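Local coordinates for protein tyrocidine synthetase 3 (Brevibacillus brevis, PDB 2JGP) that probably catalyses peptide-bond formation between carrier-bound intermediates during nonribosomal synthesis of the antibiotic tyrocidine, through its peptidyl carrier and condensation domains, at residues Leu150-Ala155 against His222-Gly227. Numbering follows the deposited sequence.
Sequences LRTSFA and HSISDG. With SO4 (sulfate ion), chain B.
Ser223 and Ile224, in the variable middle of the HHxxxDG signature of condensation domains (here His221 to Gly227), pack against Leu150, just ahead of strand 152-157, and against Thr152 and Phe154 within it. No hydrogen bond links the two segments; the buried contact rests on side chains alone. Ile224 makes the largest contribution, through two branches. Its CG1 lies between the backbone N and the carbonyl carbon (chi1 55°), which leaves CG2 for the strand: Ile224 CG2 sits 4.0 Å from Phe154 CZ, approaching the ring obliquely, and 4.2 Å from Thr152 CB. The other arm ends in Ile224 CD1, which meets Leu150 CD2 at 4.1 Å where the two side chains cross at about a right angle. Ser223 closes the far end of the contact, its OG 3.3 Å from Phe154 CE2 and likewise oblique to the ring. The Ser223 hydroxyl is hydrogen-bonded to His221 ND1, and Thr152 OG1 to Glu148 O. The isoleucine thus touches three residues of 150-155, and the last residues of the motif follow in the same loop. There a sulfate, probably from the crystallisation liquor, accepts a hydrogen bond from Gly227 N to its O1 (2.9 Å, 146° at the hydrogen), and the same oxygen lies 3.0 Å from His222 NE2, at the edge of the imidazole. In relatives this second histidine is implicated in condensation. Asp226 N-caps helix 227-241 and is itself held by a salt bridge to Arg359 and by the backbone nitrogens of Phe371 and Val372. Strand 152-157 pairs with strand 160-165, Phe154 also touches Gln103 and Tyr107 of helix 101-113, and the loop joins strand 213-220 to helix 227-241.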
# COMPACT_ATOMS: atom_id res chain seq x y z
N LEU A 150 -3.30 -19.38 3.79
CA LEU A 150 -3.33 -20.44 2.78
C LEU A 150 -4.14 -21.67 3.21
O LEU A 150 -4.27 -22.64 2.44
CB LEU A 150 -1.90 -20.87 2.40
CG LEU A 150 -1.02 -19.76 1.80
CD1 LEU A 150 0.32 -20.33 1.38
CD2 LEU A 150 -1.72 -19.06 0.63
N ARG A 151 -4.67 -21.65 4.43
CA ARG A 151 -5.58 -22.70 4.91
C ARG A 151 -6.94 -22.11 5.30
O ARG A 151 -7.70 -22.72 6.05
CB ARG A 151 -4.94 -23.43 6.09
CG ARG A 151 -3.72 -24.24 5.68
CD ARG A 151 -3.01 -24.90 6.86
NE ARG A 151 -2.21 -23.96 7.66
CZ ARG A 151 -2.51 -23.55 8.89
NH1 ARG A 151 -3.61 -23.95 9.51
NH2 ARG A 151 -1.69 -22.71 9.51
N THR A 152 -7.24 -20.93 4.76
CA THR A 152 -8.47 -20.22 5.08
C THR A 152 -9.48 -20.36 3.95
O THR A 152 -9.15 -20.15 2.79
CB THR A 152 -8.20 -18.72 5.29
OG1 THR A 152 -7.31 -18.55 6.40
CG2 THR A 152 -9.51 -17.97 5.57
N SER A 153 -10.71 -20.73 4.31
CA SER A 153 -11.84 -20.69 3.40
C SER A 153 -12.85 -19.71 3.98
O SER A 153 -12.68 -19.25 5.10
CB SER A 153 -12.47 -22.07 3.26
OG SER A 153 -13.08 -22.50 4.47
N PHE A 154 -13.89 -19.41 3.22
CA PHE A 154 -14.90 -18.47 3.69
C PHE A 154 -16.26 -19.13 3.69
O PHE A 154 -16.56 -19.98 2.84
CB PHE A 154 -14.94 -17.22 2.82
CG PHE A 154 -13.65 -16.46 2.80
CD1 PHE A 154 -13.44 -15.39 3.66
CD2 PHE A 154 -12.64 -16.82 1.93
CE1 PHE A 154 -12.24 -14.69 3.64
CE2 PHE A 154 -11.44 -16.12 1.89
CZ PHE A 154 -11.24 -15.06 2.76
N ALA A 155 -17.08 -18.75 4.67
CA ALA A 155 -18.47 -19.18 4.76
C ALA A 155 -19.29 -17.99 5.20
O ALA A 155 -18.72 -16.96 5.59
CB ALA A 155 -18.60 -20.32 5.75
N HIS A 222 -7.07 -12.92 -4.02
CA HIS A 222 -6.63 -11.68 -3.36
C HIS A 222 -7.20 -11.50 -1.95
O HIS A 222 -6.71 -10.66 -1.19
CB HIS A 222 -6.97 -10.45 -4.22
CG HIS A 222 -5.96 -9.35 -4.11
ND1 HIS A 222 -5.45 -8.93 -2.90
CD2 HIS A 222 -5.37 -8.58 -5.05
CE1 HIS A 222 -4.59 -7.95 -3.10
NE2 HIS A 222 -4.51 -7.73 -4.40
N SER A 223 -8.22 -12.29 -1.59
CA SER A 223 -8.80 -12.26 -0.24
C SER A 223 -7.86 -12.78 0.85
O SER A 223 -8.07 -12.52 2.04
CB SER A 223 -10.11 -13.05 -0.20
OG SER A 223 -9.88 -14.42 -0.52
N ILE A 224 -6.84 -13.54 0.45
CA ILE A 224 -5.88 -14.12 1.41
C ILE A 224 -4.42 -13.71 1.14
O ILE A 224 -3.48 -14.30 1.68
CB ILE A 224 -6.05 -15.66 1.52
CG1 ILE A 224 -5.96 -16.37 0.16
CG2 ILE A 224 -7.39 -15.99 2.14
CD1 ILE A 224 -4.59 -16.39 -0.45
N SER A 225 -4.23 -12.69 0.32
CA SER A 225 -2.89 -12.26 -0.06
C SER A 225 -2.87 -10.80 -0.52
O SER A 225 -3.91 -10.14 -0.56
CB SER A 225 -2.35 -13.18 -1.15
OG SER A 225 -0.97 -12.99 -1.35
N ASP A 226 -1.67 -10.31 -0.81
CA ASP A 226 -1.46 -9.03 -1.48
C ASP A 226 -0.04 -8.97 -2.04
O ASP A 226 0.72 -9.95 -1.93
CB ASP A 226 -1.82 -7.82 -0.57
CG ASP A 226 -0.93 -7.69 0.65
OD1 ASP A 226 0.10 -8.38 0.74
OD2 ASP A 226 -1.28 -6.85 1.53
N GLY A 227 0.32 -7.84 -2.64
CA GLY A 227 1.61 -7.67 -3.29
C GLY A 227 2.77 -8.03 -2.39
O GLY A 227 3.64 -8.81 -2.76
S SO4 B . -1.46 -5.44 -4.37
O1 SO4 B . -2.04 -6.36 -3.40
O2 SO4 B . -2.44 -4.41 -4.73
O3 SO4 B . -0.29 -4.80 -3.78
O4 SO4 B . -1.08 -6.19 -5.57